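Local coordinates for protein histidinol dehydrogenase (Elizabethkingia anophelis NUHP1, PDB 6AN0) that probably catalyses the two successive NAD-dependent oxidations of L-histidinol, through L-histidinaldehyde, to L-histidine, the last step of histidine biosynthesis, with zinc as cofactor, at residues A[129-134]-A[145-150]; A[194-199]-A[221-226]; A[39-44]-A[54-59]. All coordinates share one frame; numbering follows the deposited sequence. Where two conformers were deposited one is given.

The three contacts form a layered series running from the core of one lobe of the subunit to its surface. Contact 1 packs helix 142-154 against strand 117-132, and contact 2 pairs helices 192-201 and 218-227; their centres are 15 Å apart, and Tyr132 CB meets Ile196 CD1 at 4.2 Å. Contact 3, whose centre is about 11 Å from that of contact 2, joins helices 35-48 and 50-61, with Phe42 CE2 lying 3.5 Å from Gly197 CA. Contacts 1 and 3 do not touch; their nearest atoms are about 10 Å apart. Tyr132 and Gln194, predicted to bind NAD(+), belong to contacts 1 and 2, and the side chain of Tyr56 in contact 3 approaches that of Gln194 to about 4 Å.

Contact 1: A[129-134]-A[145-150]; sequences IGIYIP and LMLGIP
Ile131 reaches from its strand to Leu147 and Gly148 on the helix. CG1 stands beside the backbone N (chi1 -64°) and passes Leu147 CB at 4.2 Å. The extended second torsion, chi2 165°, carries CD1 onward, where it lies 4.0 Å from Leu147 CB and the same distance from Gly148 N. At Gly148 the helix offers bare backbone to this methyl. The other branch, CG2, meets Leu147 CD1 at 3.8 Å, the closest approach between the two segments. The two side chains run past one another in opposing senses, Leu147 offering CB to one branch of Ile131 and CD1 to the other. The segments belong to a beta-alpha-beta unit in which strand 117-132 leads through helix 142-154 to strand 158-163; Ile131 also pairs through its backbone with Thr160 of that last strand. Tyr132, the next residue and a predicted NAD(+)-binding position, points its CB away from the helix, and its OH is hydrogen-bonded to Gly192 N. Across the helix from the sheet, Ile149 and Met146 pack on Ile97 of helix 84-102, while the side chain of Leu147 lies about 11 Å from that of Glu330, a predicted proton acceptor.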
loop_
_atom_site.group_PDB
_atom_site.type_symbol
_atom_site.label_atom_id
_atom_site.label_comp_id
_atom_site.label_asym_id
_atom_site.label_seq_id
_atom_site.Cartn_x
_atom_site.Cartn_y
_atom_site.Cartn_z
ATOM N N ILE A 129 -2.321 6.536 13.916
ATOM C CA ILE A 129 -3.217 6.663 12.770
ATOM C C ILE A 129 -3.777 8.076 12.770
ATOM O O ILE A 129 -4.242 8.556 13.812
ATOM C CB ILE A 129 -4.361 5.633 12.851
ATOM C CG1 ILE A 129 -3.810 4.194 12.821
ATOM C CG2 ILE A 129 -5.426 5.913 11.801
ATOM C CD1 ILE A 129 -3.130 3.807 11.533
ATOM N N GLY A 130 -3.742 8.739 11.615
ATOM C CA GLY A 130 -4.385 10.040 11.439
ATOM C C GLY A 130 -5.545 9.937 10.460
ATOM O O GLY A 130 -5.413 9.330 9.394
ATOM N N ILE A 131 -6.680 10.543 10.834
ATOM C CA ILE A 131 -7.888 10.540 10.007
ATOM C C ILE A 131 -8.275 11.986 9.730
ATOM O O ILE A 131 -8.427 12.778 10.666
ATOM C CB ILE A 131 -9.059 9.800 10.691
ATOM C CG1 ILE A 131 -8.728 8.314 10.889
ATOM C CG2 ILE A 131 -10.349 9.964 9.867
ATOM C CD1 ILE A 131 -9.692 7.593 11.880
ATOM N N TYR A 132 -8.445 12.318 8.454
ATOM C CA TYR A 132 -8.927 13.627 8.032
ATOM C C TYR A 132 -10.386 13.535 7.609
ATOM O O TYR A 132 -10.736 12.681 6.789
ATOM C CB TYR A 132 -8.096 14.160 6.864
ATOM C CG TYR A 132 -8.554 15.549 6.525
ATOM C CD1 TYR A 132 -8.207 16.611 7.346
ATOM C CD2 TYR A 132 -9.411 15.787 5.460
ATOM C CE1 TYR A 132 -8.653 17.891 7.092
ATOM C CE2 TYR A 132 -9.861 17.091 5.194
ATOM C CZ TYR A 132 -9.475 18.125 6.022
ATOM O OH TYR A 132 -9.891 19.423 5.797
ATOM N N ILE A 133 -11.225 14.435 8.133
ATOM C CA ILE A 133 -12.643 14.481 7.798
ATOM C C ILE A 133 -12.985 15.897 7.352
ATOM O O ILE A 133 -12.915 16.829 8.160
ATOM C CB ILE A 133 -13.541 14.072 8.981
ATOM C CG1 ILE A 133 -13.198 12.657 9.487
ATOM C CG2 ILE A 133 -15.014 14.191 8.606
ATOM C CD1 ILE A 133 -13.586 11.555 8.528
ATOM N N PRO A 134 -13.375 16.117 6.096
ATOM C CA PRO A 134 -13.767 17.474 5.681
ATOM C C PRO A 134 -14.940 17.984 6.504
ATOM O O PRO A 134 -15.732 17.213 7.049
ATOM C CB PRO A 134 -14.158 17.302 4.206
ATOM C CG PRO A 134 -13.395 16.075 3.757
ATOM C CD PRO A 134 -13.428 15.160 4.973
ATOM N N LEU A 145 -16.940 6.189 10.752
ATOM C CA LEU A 145 -17.099 4.749 10.981
ATOM C C LEU A 145 -16.169 3.933 10.092
ATOM O O LEU A 145 -15.554 2.959 10.550
ATOM C CB LEU A 145 -18.548 4.317 10.730
ATOM C CG LEU A 145 -19.624 4.888 11.646
ATOM C CD1 LEU A 145 -21.002 4.395 11.205
ATOM C CD2 LEU A 145 -19.335 4.516 13.100
ATOM N N MET A 146 -16.068 4.307 8.814
ATOM C CA MET A 146 -15.328 3.507 7.836
ATOM C C MET A 146 -13.835 3.446 8.144
ATOM O O MET A 146 -13.164 2.467 7.787
ATOM C CB MET A 146 -15.523 4.084 6.429
ATOM C CG MET A 146 -16.952 4.028 5.903
ATOM S SD MET A 146 -17.517 2.324 5.681
ATOM C CE MET A 146 -19.285 2.553 5.420
ATOM N N LEU A 147 -13.281 4.500 8.731
ATOM C CA LEU A 147 -11.852 4.554 9.015
ATOM C C LEU A 147 -11.542 4.268 10.472
ATOM O O LEU A 147 -10.541 3.607 10.766
ATOM C CB LEU A 147 -11.285 5.926 8.634
ATOM C CG LEU A 147 -11.523 6.300 7.172
ATOM C CD1 LEU A 147 -10.996 7.704 6.895
ATOM C CD2 LEU A 147 -10.878 5.295 6.207
ATOM N N GLY A 148 -12.418 4.705 11.379
ATOM C CA GLY A 148 -12.170 4.497 12.799
ATOM C C GLY A 148 -12.353 3.052 13.237
ATOM O O GLY A 148 -11.624 2.563 14.104
ATOM N N ILE A 149 -13.326 2.351 12.663
ATOM C CA ILE A 149 -13.639 1.006 13.155
ATOM C C ILE A 149 -12.503 0.038 12.815
ATOM O O ILE A 149 -12.053 -0.705 13.706
ATOM C CB ILE A 149 -15.007 0.515 12.632
ATOM C CG1 ILE A 149 -16.137 1.236 13.379
ATOM C CG2 ILE A 149 -15.156 -1.012 12.824
ATOM C CD1 ILE A 149 -17.555 0.875 12.914
ATOM N N PRO A 150 -12.007 -0.029 11.576
ATOM C CA PRO A 150 -10.907 -0.974 11.331
ATOM C C PRO A 150 -9.624 -0.584 12.050
ATOM O O PRO A 150 -8.846 -1.472 12.428
ATOM C CB PRO A 150 -10.742 -0.957 9.800
ATOM C CG PRO A 150 -11.507 0.222 9.311
ATOM C CD PRO A 150 -12.580 0.478 10.308
#

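Contact 2: A[194-199]-A[221-226]; sequences QAIGAM and TAAKQI. With EDO (1,2-ethanediol), chain E.
Ile196 sets its branched side chain against Ala223 and the start of Lys224. Its CB and CG2 each lie 3.8 Å from Ala223 CB, so the alanine methyl rests against the branch point instead of the end of the isoleucine. CG2 also approaches the backbone of the other helix, 3.9 Å from Lys224 N. The second branch, bent by a chi2 of -52°, leads CD1 across the lysine stem, 4.0 Å from Lys224 CG. The small Ala223 lets the backbones draw near, with CA atoms of Ile196 and Ala223 6.4 Å apart.

Beyond this apolar layer, the Lys224 chain bends at chi3 (68°) and leads its ammonium group away from Ile196. NZ there forms a salt bridge with Asp235 OD1 and a hydrogen bond to Gly214 O. Tyr132, a predicted NAD(+)-binding residue, packs against Ile196 from the neighbouring strand, while Met199 on the same helix touches Thr160 and Cys162 of strand 158-163. On helix 218-227, two residues before Ala223, Thr221 OG1 is hydrogen-bonded to Asn217 O and accepts a hydrogen bond from O2 of a 1,2-ethanediol, probably from the crystallisation liquor, at 2.9 Å.

Between the helices the join is entirely one of van der Waals packing: the lysine contributes its methylene stem to the buried layer, and its charge is met by separate partners.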
loop_
_atom_site.group_PDB
_atom_site.type_symbol
_atom_site.label_atom_id
_atom_site.label_comp_id
_atom_site.label_asym_id
_atom_site.label_seq_id
_atom_site.Cartn_x
_atom_site.Cartn_y
_atom_site.Cartn_z
ATOM N N GLN A 194 -2.814 22.548 6.567
ATOM C CA GLN A 194 -2.224 22.655 7.898
ATOM C C GLN A 194 -2.574 21.458 8.777
ATOM O O GLN A 194 -1.736 21.022 9.576
ATOM C CB GLN A 194 -2.628 23.984 8.569
ATOM C CG GLN A 194 -4.158 24.241 8.749
ATOM C CD GLN A 194 -4.826 24.876 7.521
ATOM O OE1 GLN A 194 -4.261 24.896 6.427
ATOM N NE2 GLN A 194 -6.042 25.392 7.707
ATOM N N ALA A 195 -3.777 20.887 8.629
ATOM C CA ALA A 195 -4.100 19.669 9.367
ATOM C C ALA A 195 -3.221 18.505 8.924
ATOM O O ALA A 195 -2.706 17.752 9.762
ATOM C CB ALA A 195 -5.579 19.305 9.199
ATOM N N ILE A 196 -3.051 18.331 7.609
ATOM C CA ILE A 196 -2.183 17.260 7.112
ATOM C C ILE A 196 -0.758 17.464 7.616
ATOM O O ILE A 196 -0.072 16.505 8.000
ATOM C CB ILE A 196 -2.235 17.201 5.568
ATOM C CG1 ILE A 196 -3.656 16.901 5.074
ATOM C CG2 ILE A 196 -1.235 16.178 5.024
ATOM C CD1 ILE A 196 -4.288 15.662 5.736
ATOM N N GLY A 197 -0.291 18.718 7.622
ATOM C CA GLY A 197 1.055 19.000 8.100
ATOM C C GLY A 197 1.207 18.712 9.580
ATOM O O GLY A 197 2.229 18.167 10.019
ATOM N N ALA A 198 0.180 19.044 10.367
ATOM C CA ALA A 198 0.222 18.743 11.791
ATOM C C ALA A 198 0.328 17.235 12.032
ATOM O O ALA A 198 1.086 16.790 12.901
ATOM C CB ALA A 198 -1.007 19.326 12.481
ATOM N N MET A 199 -0.408 16.433 11.269
ATOM C CA MET A 199 -0.288 14.986 11.452
ATOM C C MET A 199 0.993 14.428 10.855
ATOM O O MET A 199 1.438 13.352 11.264
ATOM C CB MET A 199 -1.504 14.271 10.863
ATOM C CG MET A 199 -2.803 14.604 11.626
ATOM S SD MET A 199 -4.241 13.669 11.047
ATOM C CE MET A 199 -4.579 14.456 9.472
ATOM N N THR A 221 -5.455 16.814 -0.942
ATOM C CA THR A 221 -4.894 15.748 -1.764
ATOM C C THR A 221 -3.415 15.986 -2.046
ATOM O O THR A 221 -2.592 15.069 -1.932
ATOM C CB THR A 221 -5.693 15.635 -3.072
ATOM O OG1 THR A 221 -7.038 15.230 -2.780
ATOM C CG2 THR A 221 -5.061 14.608 -4.014
ATOM N N ALA A 222 -3.061 17.217 -2.434
ATOM C CA ALA A 222 -1.660 17.536 -2.701
ATOM C C ALA A 222 -0.831 17.443 -1.427
ATOM O O ALA A 222 0.318 16.982 -1.452
ATOM C CB ALA A 222 -1.545 18.930 -3.327
ATOM N N ALA A 223 -1.406 17.855 -0.295
ATOM C CA ALA A 223 -0.662 17.805 0.957
ATOM C C ALA A 223 -0.352 16.368 1.343
ATOM O O ALA A 223 0.768 16.064 1.767
ATOM C CB ALA A 223 -1.439 18.503 2.076
ATOM N N LYS A 224 -1.330 15.467 1.193
ATOM C CA LYS A 224 -1.085 14.061 1.497
ATOM C C LYS A 224 -0.027 13.481 0.567
ATOM O O LYS A 224 0.832 12.697 0.999
ATOM C CB LYS A 224 -2.389 13.266 1.392
ATOM C CG LYS A 224 -3.343 13.483 2.565
ATOM C CD LYS A 224 -4.701 12.817 2.313
ATOM C CE LYS A 224 -4.589 11.296 2.319
ATOM N NZ LYS A 224 -5.894 10.647 1.988
ATOM N N GLN A 225 -0.070 13.863 -0.715
ATOM C CA GLN A 225 0.923 13.369 -1.666
ATOM C C GLN A 225 2.325 13.819 -1.278
ATOM O O GLN A 225 3.272 13.021 -1.294
ATOM C CB GLN A 225 0.575 13.830 -3.086
ATOM N N ILE A 226 2.473 15.089 -0.905
ATOM C CA ILE A 226 3.788 15.617 -0.562
ATOM C C ILE A 226 4.241 15.127 0.810
ATOM O O ILE A 226 5.442 14.897 1.023
ATOM C CB ILE A 226 3.743 17.150 -0.654
ATOM C CG1 ILE A 226 3.649 17.552 -2.126
ATOM C CG2 ILE A 226 4.962 17.787 0.039
ATOM C CD1 ILE A 226 3.350 19.016 -2.359
HETATM C C1 EDO E . -10.044 15.677 -6.933
HETATM O O1 EDO E . -10.043 17.112 -6.879
HETATM C C2 EDO E . -9.940 15.125 -5.517
HETATM O O2 EDO E . -9.062 15.966 -4.760
#

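Contact 3: A[39-44]-A[54-59]; sequences LTVFED and INYTKK
Helices 35-48 and 50-61 form a helical hairpin, joined by a very short connection, in the outer part of the lobe. Where residues 39-44 face residues 54-59, the segment axes approach to 11.8 Å and their directions differ by 135°, and the ring of Tyr56 spans much of the separation. Val41 holds one face of that ring: its CG1 makes a CH-pi contact 4.2 Å from the ring centroid of Tyr56, offset toward the rim and 16° from the normal. The other methyl, Val41 CG2, packs on Tyr56 CE2 at 3.6 Å. The valine thus presents both methyls to the tyrosine.

The hairpin packs on helices 192-201 and 218-227. Val41 and Tyr56 both touch Gln194, a predicted NAD(+)-binding residue, and Phe42, whose CB points away from helix 50-61, packs on Ala223 and Ile226.

Asp44 comes to the hydroxyl end from one turn further along, its side chain at about a right angle to that of Tyr56 and the planes of carboxylate and ring 47° apart. Its CB packs 3.8 Å from Tyr56 CE1. Tyr56 OH donates a very short hydrogen bond of 2.5 Å to Asp44 OD2, which lies at the ring edge, in the plane of the tyrosine.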
loop_
_atom_site.group_PDB
_atom_site.type_symbol
_atom_site.label_atom_id
_atom_site.label_comp_id
_atom_site.label_asym_id
_atom_site.label_seq_id
_atom_site.Cartn_x
_atom_site.Cartn_y
_atom_site.Cartn_z
ATOM N N LEU A 39 4.437 23.147 0.601
ATOM C CA LEU A 39 5.715 23.173 1.305
ATOM C C LEU A 39 5.816 24.383 2.232
ATOM O O LEU A 39 6.401 24.295 3.317
ATOM C CB LEU A 39 6.868 23.164 0.292
ATOM C CG LEU A 39 7.124 21.826 -0.426
ATOM C CD1 LEU A 39 8.322 21.967 -1.365
ATOM C CD2 LEU A 39 7.352 20.721 0.589
ATOM N N THR A 40 5.253 25.521 1.820
ATOM C CA THR A 40 5.250 26.701 2.687
ATOM C C THR A 40 4.451 26.448 3.965
ATOM O O THR A 40 4.900 26.799 5.063
ATOM C CB THR A 40 4.694 27.909 1.937
ATOM O OG1 THR A 40 5.544 28.205 0.824
ATOM C CG2 THR A 40 4.631 29.141 2.844
ATOM N N VAL A 41 3.263 25.846 3.844
ATOM C CA VAL A 41 2.485 25.523 5.042
ATOM C C VAL A 41 3.246 24.538 5.919
ATOM O O VAL A 41 3.290 24.679 7.150
ATOM C CB VAL A 41 1.101 24.963 4.662
ATOM C CG1 VAL A 41 0.300 24.627 5.931
ATOM C CG2 VAL A 41 0.340 25.954 3.794
ATOM N N PHE A 42 3.840 23.514 5.303
ATOM C CA PHE A 42 4.602 22.527 6.067
ATOM C C PHE A 42 5.760 23.181 6.825
ATOM O O PHE A 42 6.041 22.818 7.975
ATOM C CB PHE A 42 5.120 21.422 5.131
ATOM C CG PHE A 42 4.064 20.398 4.725
ATOM C CD1 PHE A 42 4.431 19.269 4.009
ATOM C CD2 PHE A 42 2.721 20.564 5.062
ATOM C CE1 PHE A 42 3.481 18.319 3.627
ATOM C CE2 PHE A 42 1.765 19.622 4.694
ATOM C CZ PHE A 42 2.154 18.482 3.975
ATOM N N GLU A 43 6.454 24.135 6.192
ATOM C CA GLU A 43 7.537 24.841 6.876
ATOM C C GLU A 43 7.012 25.606 8.088
ATOM O O GLU A 43 7.634 25.593 9.160
ATOM C CB GLU A 43 8.235 25.794 5.903
ATOM N N ASP A 44 5.861 26.274 7.934
ATOM C CA ASP A 44 5.231 26.969 9.053
ATOM C C ASP A 44 4.835 25.998 10.164
ATOM O O ASP A 44 5.000 26.305 11.353
ATOM C CB ASP A 44 4.007 27.744 8.561
ATOM C CG ASP A 44 4.371 29.008 7.784
ATOM O OD1 ASP A 44 5.493 29.522 7.957
ATOM O OD2 ASP A 44 3.522 29.496 7.005
ATOM N N ILE A 54 -3.180 27.464 14.660
ATOM C CA ILE A 54 -4.157 28.482 15.021
ATOM C C ILE A 54 -4.184 29.590 13.973
ATOM O O ILE A 54 -5.259 30.053 13.581
ATOM C CB ILE A 54 -3.869 29.008 16.441
ATOM C CG1 ILE A 54 -4.247 27.921 17.459
ATOM C CG2 ILE A 54 -4.627 30.311 16.718
ATOM C CD1 ILE A 54 -3.791 28.174 18.863
ATOM N N ASN A 55 -3.014 29.989 13.457
ATOM C CA ASN A 55 -2.960 31.104 12.512
ATOM C C ASN A 55 -3.613 30.738 11.182
ATOM O O ASN A 55 -4.371 31.535 10.615
ATOM C CB ASN A 55 -1.503 31.548 12.304
ATOM C CG ASN A 55 -1.386 32.987 11.800
ATOM O OD1 ASN A 55 -2.301 33.795 11.964
ATOM N ND2 ASN A 55 -0.249 33.310 11.190
ATOM N N TYR A 56 -3.337 29.529 10.669
ATOM C CA TYR A 56 -3.971 29.077 9.436
ATOM C C TYR A 56 -5.462 28.839 9.626
ATOM O O TYR A 56 -6.244 29.052 8.695
ATOM C CB TYR A 56 -3.302 27.791 8.919
ATOM C CG TYR A 56 -2.051 28.080 8.121
ATOM C CD1 TYR A 56 -0.832 28.254 8.750
ATOM C CD2 TYR A 56 -2.100 28.213 6.738
ATOM C CE1 TYR A 56 0.310 28.539 8.026
ATOM C CE2 TYR A 56 -0.965 28.503 6.009
ATOM C CZ TYR A 56 0.236 28.662 6.660
ATOM O OH TYR A 56 1.372 28.945 5.942
ATOM N N THR A 57 -5.879 28.391 10.810
ATOM C CA THR A 57 -7.311 28.229 11.043
ATOM C C THR A 57 -8.010 29.579 11.021
ATOM O O THR A 57 -9.084 29.725 10.422
ATOM C CB THR A 57 -7.534 27.488 12.363
ATOM O OG1 THR A 57 -6.924 26.193 12.261
ATOM C CG2 THR A 57 -9.015 27.313 12.645
ATOM N N LYS A 58 -7.393 30.583 11.647
ATOM C CA LYS A 58 -7.910 31.945 11.565
ATOM C C LYS A 58 -8.078 32.391 10.123
ATOM O O LYS A 58 -9.087 33.019 9.772
ATOM C CB LYS A 58 -6.975 32.927 12.270
ATOM C CG LYS A 58 -7.031 32.947 13.768
ATOM C CD LYS A 58 -6.040 33.980 14.290
ATOM C CE LYS A 58 -6.177 35.306 13.532
ATOM N NZ LYS A 58 -5.161 36.327 13.930
ATOM N N LYS A 59 -7.092 32.084 9.276
ATOM C CA LYS A 59 -7.069 32.610 7.915
ATOM C C LYS A 59 -8.090 31.913 7.027
ATOM O O LYS A 59 -8.782 32.563 6.241
ATOM C CB LYS A 59 -5.663 32.465 7.326
ATOM C CG LYS A 59 -5.568 32.890 5.862
ATOM C CD LYS A 59 -4.114 33.080 5.405
ATOM C CE LYS A 59 -4.023 33.238 3.891
ATOM N NZ LYS A 59 -2.653 33.586 3.410
#